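Local coordinates for protein amidase (Bacillus anthracis, PDB 5EWQ) that probably hydrolyses amide bonds as an amidase signature family enzyme, related to the A subunit of glutamyl-tRNA(Gln) amidotransferase, at residues A172-F177 / Q405-A410; P255-L260 / E364-H369; G355-L360 / E430-E435. All blocks are in the same frame, centred on the assembly; numbering follows the deposited sequence.

Contact 1 of 3, residues A172-F177 / Q405-A410; sequences ANYLSF and QTLIEA
The carbonyl oxygen of L175 faces the first turn of helix 406-412. L407 N donates to L175 O over 2.8 Å with an N-H...O angle of 151°. Q405 CA adds a CA-H...O contact of 3.3 Å to L175 O. Because Q405 is the N-cap residue, the loop supplies this acceptor at the end of the helix where backbone N-H groups have no acceptor in a preceding turn.

The side chain of L407 carries most of the apolar packing, inserted between two aromatic rings. Its CB lies over a face of the Y174 ring, 4.2 Å from the centroid and close to the ring normal, a CH-pi contact, while CD1 lies 4.0 Å from Y174 CD1. The other methyl, CD2, approaches F177 CZ to 3.5 Å, and CG stands over a face of the F177 ring near its rim. L407 crosses both aromatic side chains at about a right angle.

On the other flank L175 runs beside I408, pointing the same way. The CB of L175 points away from the helix, but chi1 of -168° and chi2 of 53° bring CD1 back to I408 CD1 and Q405 CB, each at 3.7 Å. The polar ends of S176 and Q405 have their main partners elsewhere: S176 OG bonds Y403 O, and Q405 OE1 receives N393 ND2.

The contact thus joins the loop after helix 170-173 to the start of helix 406-412, with helix 386-394 packed on I408 and Q405, and helix 360-377 on Y174 and I408.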
# COMPACT_ATOMS: atom_id res chain seq x y z
N ALA A 172 1.20 -9.32 7.42
CA ALA A 172 0.37 -8.12 7.36
C ALA A 172 0.07 -7.61 8.77
O ALA A 172 -1.07 -7.29 9.10
CB ALA A 172 -0.92 -8.40 6.61
N ASN A 173 1.13 -7.53 9.58
CA ASN A 173 1.03 -7.14 10.98
C ASN A 173 0.08 -8.04 11.77
O ASN A 173 -0.92 -7.58 12.32
CB ASN A 173 0.59 -5.68 11.11
CG ASN A 173 0.76 -5.14 12.52
OD1 ASN A 173 1.63 -5.60 13.27
ND2 ASN A 173 -0.07 -4.18 12.89
N TYR A 174 0.39 -9.33 11.81
CA TYR A 174 -0.39 -10.27 12.60
C TYR A 174 0.50 -11.41 13.10
O TYR A 174 0.29 -12.57 12.76
CB TYR A 174 -1.56 -10.83 11.79
CG TYR A 174 -2.68 -11.37 12.65
CD1 TYR A 174 -3.56 -10.51 13.29
CD2 TYR A 174 -2.86 -12.74 12.82
CE1 TYR A 174 -4.59 -10.99 14.08
CE2 TYR A 174 -3.89 -13.23 13.61
CZ TYR A 174 -4.74 -12.36 14.23
OH TYR A 174 -5.77 -12.84 15.02
N LEU A 175 1.50 -11.05 13.90
CA LEU A 175 2.43 -12.03 14.44
C LEU A 175 2.46 -11.95 15.97
O LEU A 175 2.26 -12.94 16.66
CB LEU A 175 3.83 -11.82 13.86
CG LEU A 175 4.85 -12.93 14.11
CD1 LEU A 175 4.28 -14.27 13.68
CD2 LEU A 175 6.15 -12.64 13.38
N SER A 176 2.71 -10.75 16.49
CA SER A 176 2.69 -10.51 17.93
C SER A 176 2.37 -9.06 18.24
O SER A 176 2.47 -8.19 17.37
CB SER A 176 4.03 -10.90 18.56
OG SER A 176 5.03 -9.93 18.28
N PHE A 177 2.00 -8.79 19.48
CA PHE A 177 1.61 -7.45 19.91
C PHE A 177 2.83 -6.55 20.13
O PHE A 177 2.70 -5.33 20.17
CB PHE A 177 0.78 -7.51 21.19
CG PHE A 177 -0.42 -8.41 21.10
CD1 PHE A 177 -1.62 -7.93 20.62
CD2 PHE A 177 -0.35 -9.73 21.52
CE1 PHE A 177 -2.74 -8.75 20.54
CE2 PHE A 177 -1.46 -10.55 21.44
CZ PHE A 177 -2.65 -10.06 20.95
N GLN A 405 5.41 -14.98 18.33
CA GLN A 405 4.37 -15.33 17.38
C GLN A 405 3.05 -15.62 18.09
O GLN A 405 2.34 -16.57 17.75
CB GLN A 405 4.79 -16.53 16.54
CG GLN A 405 5.26 -17.73 17.35
CD GLN A 405 5.59 -18.93 16.49
OE1 GLN A 405 5.43 -18.90 15.27
NE2 GLN A 405 6.04 -20.01 17.12
N THR A 406 2.72 -14.79 19.08
CA THR A 406 1.54 -15.00 19.92
C THR A 406 0.24 -14.97 19.12
O THR A 406 -0.69 -15.73 19.41
CB THR A 406 1.47 -13.93 21.03
OG1 THR A 406 2.73 -13.86 21.71
CG2 THR A 406 0.38 -14.28 22.03
N LEU A 407 0.17 -14.09 18.12
CA LEU A 407 -1.06 -13.91 17.35
C LEU A 407 -1.41 -15.11 16.49
O LEU A 407 -2.57 -15.53 16.45
CB LEU A 407 -0.95 -12.65 16.48
CG LEU A 407 -1.24 -11.34 17.21
CD1 LEU A 407 -0.92 -10.15 16.32
CD2 LEU A 407 -2.69 -11.30 17.65
N ILE A 408 -0.42 -15.66 15.79
CA ILE A 408 -0.67 -16.82 14.93
C ILE A 408 -0.83 -18.08 15.76
O ILE A 408 -1.40 -19.07 15.30
CB ILE A 408 0.45 -17.01 13.89
CG1 ILE A 408 1.75 -17.45 14.56
CG2 ILE A 408 0.66 -15.74 13.08
CD1 ILE A 408 2.88 -17.71 13.59
N GLU A 409 -0.32 -18.05 16.99
CA GLU A 409 -0.52 -19.15 17.92
C GLU A 409 -1.95 -19.14 18.45
O GLU A 409 -2.56 -20.19 18.63
CB GLU A 409 0.47 -19.07 19.08
CG GLU A 409 1.86 -19.59 18.75
CD GLU A 409 2.83 -19.43 19.91
OE1 GLU A 409 2.63 -18.51 20.73
OE2 GLU A 409 3.79 -20.23 20.00
N ALA A 410 -2.48 -17.94 18.68
CA ALA A 410 -3.84 -17.78 19.16
C ALA A 410 -4.85 -18.17 18.09
O ALA A 410 -5.92 -18.71 18.40
CB ALA A 410 -4.07 -16.34 19.62

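Contact 2 of 3, residues P255-L260 / E364-H369; sequences PLAETL and EYEFKH
Between strands 239-242 and 263-267 of the central mixed sheet, a long loop lies against helix 360-377, and a beta turn at A257-L260, closed by L260 N to A257 O, brings T259 to the carboxylate of E366. T259 OG1 donates to E366 OE1 over 2.8 Å, meeting it on the syn side but 23° out of the carboxylate plane. T259 N makes a weak bond to E366 OE2 at 3.2 Å, so the two oxygens of this buried group are held by one residue. The extended E366 chain crosses T259 at about a right angle, and A257 CB rests 3.4 Å from E366 OE1.

One helical position further on, the contact becomes apolar. L256 CD1 reaches F367 CD1 at 3.5 Å, approaching the ring obliquely. L256 O lies in the plane of that ring, at its edge, and also takes a CA-H...O contact from F367 CA at 3.3 Å.

E258 N bonds N370 OD1, a further link from the loop to helix 360-377. Helix 418-437 closes over the polar end through F421, which touches T259 and E366, and helix 406-412 packs I408 and S411 against F367.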
# COMPACT_ATOMS: atom_id res chain seq x y z
N PRO A 255 -3.24 -14.13 2.11
CA PRO A 255 -4.33 -13.50 2.85
C PRO A 255 -4.03 -13.27 4.33
O PRO A 255 -3.00 -13.72 4.85
CB PRO A 255 -5.48 -14.49 2.70
CG PRO A 255 -4.80 -15.81 2.59
CD PRO A 255 -3.52 -15.55 1.83
N LEU A 256 -4.94 -12.57 4.99
CA LEU A 256 -4.92 -12.40 6.44
C LEU A 256 -6.33 -12.62 6.95
O LEU A 256 -6.56 -13.42 7.86
CB LEU A 256 -4.41 -11.01 6.82
CG LEU A 256 -4.62 -10.54 8.26
CD1 LEU A 256 -4.02 -11.53 9.24
CD2 LEU A 256 -4.04 -9.16 8.48
N ALA A 257 -7.27 -11.91 6.35
CA ALA A 257 -8.70 -12.10 6.61
C ALA A 257 -9.48 -11.66 5.38
O ALA A 257 -9.70 -10.47 5.16
CB ALA A 257 -9.14 -11.32 7.83
N GLU A 258 -9.90 -12.64 4.57
CA GLU A 258 -10.54 -12.37 3.28
C GLU A 258 -11.81 -11.54 3.41
O GLU A 258 -12.32 -11.01 2.42
CB GLU A 258 -10.84 -13.69 2.57
CG GLU A 258 -9.60 -14.49 2.22
CD GLU A 258 -9.92 -15.81 1.55
OE1 GLU A 258 -8.97 -16.56 1.22
OE2 GLU A 258 -11.12 -16.10 1.34
N THR A 259 -12.33 -11.43 4.63
CA THR A 259 -13.46 -10.55 4.91
C THR A 259 -13.07 -9.10 4.67
O THR A 259 -13.86 -8.31 4.14
CB THR A 259 -13.96 -10.72 6.36
OG1 THR A 259 -14.37 -12.08 6.57
CG2 THR A 259 -15.13 -9.79 6.63
N LEU A 260 -11.84 -8.75 5.05
CA LEU A 260 -11.39 -7.36 5.01
C LEU A 260 -10.26 -7.13 4.00
O LEU A 260 -9.99 -5.99 3.62
CB LEU A 260 -10.93 -6.92 6.40
CG LEU A 260 -11.94 -7.13 7.53
CD1 LEU A 260 -11.34 -6.72 8.87
CD2 LEU A 260 -13.22 -6.35 7.26
N GLU A 364 -8.85 -13.55 14.23
CA GLU A 364 -8.39 -14.72 14.98
C GLU A 364 -8.89 -16.04 14.37
O GLU A 364 -8.15 -17.02 14.31
CB GLU A 364 -8.84 -14.63 16.44
CG GLU A 364 -8.47 -15.84 17.28
CD GLU A 364 -8.82 -15.65 18.75
OE1 GLU A 364 -9.23 -16.64 19.39
OE2 GLU A 364 -8.67 -14.52 19.26
N TYR A 365 -10.14 -16.05 13.92
CA TYR A 365 -10.71 -17.25 13.34
C TYR A 365 -10.30 -17.44 11.88
O TYR A 365 -9.93 -18.54 11.47
CB TYR A 365 -12.24 -17.22 13.44
CG TYR A 365 -12.93 -18.31 12.65
CD1 TYR A 365 -13.09 -19.58 13.18
CD2 TYR A 365 -13.41 -18.07 11.37
CE1 TYR A 365 -13.71 -20.59 12.46
CE2 TYR A 365 -14.03 -19.06 10.64
CZ TYR A 365 -14.18 -20.32 11.19
OH TYR A 365 -14.80 -21.31 10.47
N GLU A 366 -10.37 -16.36 11.11
CA GLU A 366 -10.24 -16.45 9.66
C GLU A 366 -8.80 -16.61 9.18
O GLU A 366 -8.57 -17.15 8.10
CB GLU A 366 -10.87 -15.21 9.01
CG GLU A 366 -11.43 -15.46 7.62
CD GLU A 366 -12.12 -14.24 7.05
OE1 GLU A 366 -12.05 -13.16 7.68
OE2 GLU A 366 -12.75 -14.36 5.97
N PHE A 367 -7.84 -16.14 9.97
CA PHE A 367 -6.44 -16.21 9.58
C PHE A 367 -5.97 -17.65 9.38
O PHE A 367 -5.36 -17.97 8.37
CB PHE A 367 -5.55 -15.51 10.61
CG PHE A 367 -4.08 -15.66 10.34
CD1 PHE A 367 -3.48 -14.95 9.32
CD2 PHE A 367 -3.30 -16.51 11.11
CE1 PHE A 367 -2.12 -15.09 9.06
CE2 PHE A 367 -1.95 -16.64 10.86
CZ PHE A 367 -1.36 -15.93 9.84
N LYS A 368 -6.26 -18.50 10.36
CA LYS A 368 -5.89 -19.90 10.30
C LYS A 368 -6.48 -20.59 9.08
O LYS A 368 -5.81 -21.36 8.40
CB LYS A 368 -6.32 -20.63 11.58
CG LYS A 368 -6.08 -22.13 11.55
CD LYS A 368 -6.63 -22.79 12.81
CE LYS A 368 -6.39 -24.30 12.78
NZ LYS A 368 -6.91 -24.97 14.00
N HIS A 369 -7.75 -20.29 8.81
CA HIS A 369 -8.46 -20.94 7.71
C HIS A 369 -8.02 -20.43 6.34
O HIS A 369 -7.84 -21.21 5.41
CB HIS A 369 -9.97 -20.75 7.88
CG HIS A 369 -10.53 -21.46 9.08
ND1 HIS A 369 -10.20 -21.12 10.37
CD2 HIS A 369 -11.40 -22.50 9.18
CE1 HIS A 369 -10.84 -21.91 11.21
NE2 HIS A 369 -11.57 -22.76 10.51

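Contact 3 of 3, residues G355-L360 / E430-E435; sequences GGVDNL and ENAKKE
A single hydrogen bond makes the polar part of this contact, between the side-chain amide of N431 and the carbonyl oxygen of G355. N431 ND2 donates to G355 O over 3.1 Å with an N-H...O angle of 158°. The oxygen lies close to the plane of the N431 amide, so the N-H points at it fairly directly, whereas at the acceptor the donor is tilted from the carbonyl plane and stands at a C=O...N angle of 132°. N431 points its CB toward the loop, and a chi1 of -72° places CG beside the backbone N, from where ND2 reaches G355 O. The same nitrogen lies 3.6 Å from G356 CA, a plain contact. G356 has a positive phi, which turns the chain here, and with no side chain it lets the amide lie close to its backbone.

This strip near the protein surface is where the loop leaving strand 345-347, at one border of the central mixed sheet, runs past helix 418-437 before entering helix 360-377, for which N359 is the N-cap residue. The loop has a second polar tie to helix 418-437, since S428 OG accepts a hydrogen bond from D358 N and is weakly bonded to G356 O. D358 OD2 in turn receives T362 N in the first turn of helix 360-377.

Apolar packing comes from one methyl of V357. Its CG2 touches N431 CB at 3.8 Å and lies 4.3 Å from A432 CB, the latter pair being more loosely packed. The side chains of V357 and N431 run antiparallel alongside one another. Helix 457-462 lies alongside this apolar patch, placing L458 against V357 and A462 against A432.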
# COMPACT_ATOMS: atom_id res chain seq x y z
N GLY A 355 -19.24 0.89 17.78
CA GLY A 355 -19.99 -0.04 18.60
C GLY A 355 -20.45 -1.26 17.83
O GLY A 355 -21.05 -1.14 16.76
N GLY A 356 -20.18 -2.44 18.38
CA GLY A 356 -20.60 -3.68 17.76
C GLY A 356 -19.81 -4.05 16.52
O GLY A 356 -20.10 -5.05 15.87
N VAL A 357 -18.80 -3.24 16.20
CA VAL A 357 -17.96 -3.49 15.05
C VAL A 357 -16.66 -4.18 15.47
O VAL A 357 -15.71 -3.53 15.91
CB VAL A 357 -17.63 -2.19 14.29
CG1 VAL A 357 -16.82 -2.49 13.04
CG2 VAL A 357 -18.91 -1.45 13.94
N ASP A 358 -16.64 -5.50 15.34
CA ASP A 358 -15.49 -6.30 15.77
C ASP A 358 -14.42 -6.37 14.68
O ASP A 358 -14.72 -6.29 13.49
CB ASP A 358 -15.94 -7.70 16.16
CG ASP A 358 -14.79 -8.59 16.59
OD1 ASP A 358 -14.47 -8.61 17.80
OD2 ASP A 358 -14.20 -9.26 15.72
N ASN A 359 -13.17 -6.52 15.10
CA ASN A 359 -12.05 -6.62 14.18
C ASN A 359 -11.13 -7.79 14.52
O ASN A 359 -10.71 -8.54 13.65
CB ASN A 359 -11.25 -5.32 14.17
CG ASN A 359 -10.22 -5.27 13.06
OD1 ASN A 359 -10.40 -5.88 12.00
ND2 ASN A 359 -9.13 -4.56 13.30
N LEU A 360 -10.83 -7.94 15.81
CA LEU A 360 -9.88 -8.94 16.28
C LEU A 360 -10.39 -10.37 16.12
O LEU A 360 -9.68 -11.23 15.59
CB LEU A 360 -9.52 -8.68 17.74
CG LEU A 360 -8.89 -7.32 18.04
CD1 LEU A 360 -8.46 -7.23 19.50
CD2 LEU A 360 -7.72 -7.04 17.11
N GLU A 430 -23.25 -4.43 9.11
CA GLU A 430 -24.50 -3.68 9.16
C GLU A 430 -24.38 -2.45 10.06
O GLU A 430 -25.04 -1.44 9.83
CB GLU A 430 -25.65 -4.57 9.63
CG GLU A 430 -26.05 -5.63 8.62
CD GLU A 430 -27.17 -6.53 9.13
OE1 GLU A 430 -27.28 -6.70 10.36
OE2 GLU A 430 -27.93 -7.06 8.30
N ASN A 431 -23.54 -2.55 11.09
CA ASN A 431 -23.32 -1.42 11.99
C ASN A 431 -22.47 -0.33 11.35
O ASN A 431 -22.83 0.85 11.38
CB ASN A 431 -22.65 -1.90 13.28
CG ASN A 431 -23.59 -2.69 14.17
OD1 ASN A 431 -24.64 -3.15 13.73
ND2 ASN A 431 -23.21 -2.86 15.43
N ALA A 432 -21.35 -0.73 10.76
CA ALA A 432 -20.42 0.21 10.15
C ALA A 432 -21.04 0.89 8.93
O ALA A 432 -20.86 2.10 8.73
CB ALA A 432 -19.13 -0.50 9.76
N LYS A 433 -21.76 0.12 8.12
CA LYS A 433 -22.38 0.65 6.91
C LYS A 433 -23.47 1.66 7.25
O LYS A 433 -23.63 2.66 6.56
CB LYS A 433 -22.95 -0.49 6.07
CG LYS A 433 -23.35 -0.10 4.66
CD LYS A 433 -23.77 -1.32 3.85
CE LYS A 433 -24.11 -0.94 2.42
NZ LYS A 433 -24.52 -2.13 1.62
N LYS A 434 -24.21 1.39 8.32
CA LYS A 434 -25.26 2.29 8.77
C LYS A 434 -24.66 3.54 9.41
O LYS A 434 -25.18 4.65 9.24
CB LYS A 434 -26.19 1.59 9.77
N GLU A 435 -23.57 3.36 10.14
CA GLU A 435 -22.88 4.47 10.79
C GLU A 435 -22.31 5.44 9.77
O GLU A 435 -22.36 6.66 9.95
CB GLU A 435 -21.77 3.95 11.71
CG GLU A 435 -21.00 5.05 12.43
CD GLU A 435 -21.86 5.83 13.40
OE1 GLU A 435 -21.93 5.44 14.58
OE2 GLU A 435 -22.46 6.85 12.98

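How the contacts relate
Contacts 1 and 2 are directly continuous, their centres 12 Å apart: the rings of Y174 and F367 meet with planes at about 50°, I408 CG2 lies 3.5 Å from F367 CE2, and Y174 CB lies 3.6 Å from L256 CD1. Contact 3 lies at the loop entering helix 360-377, about 17 Å from contact 2 and 23 Å from contact 1, centre to centre; L260 CD1 meets N359 OD1 at 3.4 Å between contacts 2 and 3. Helix 360-377 supplies one side of contact 2, packs on contact 1 and follows directly on the loop of contact 3. Toward the probable active site, A172 touches S204, in the serine- and glycine-rich sequence characteristic of amidase signature enzymes.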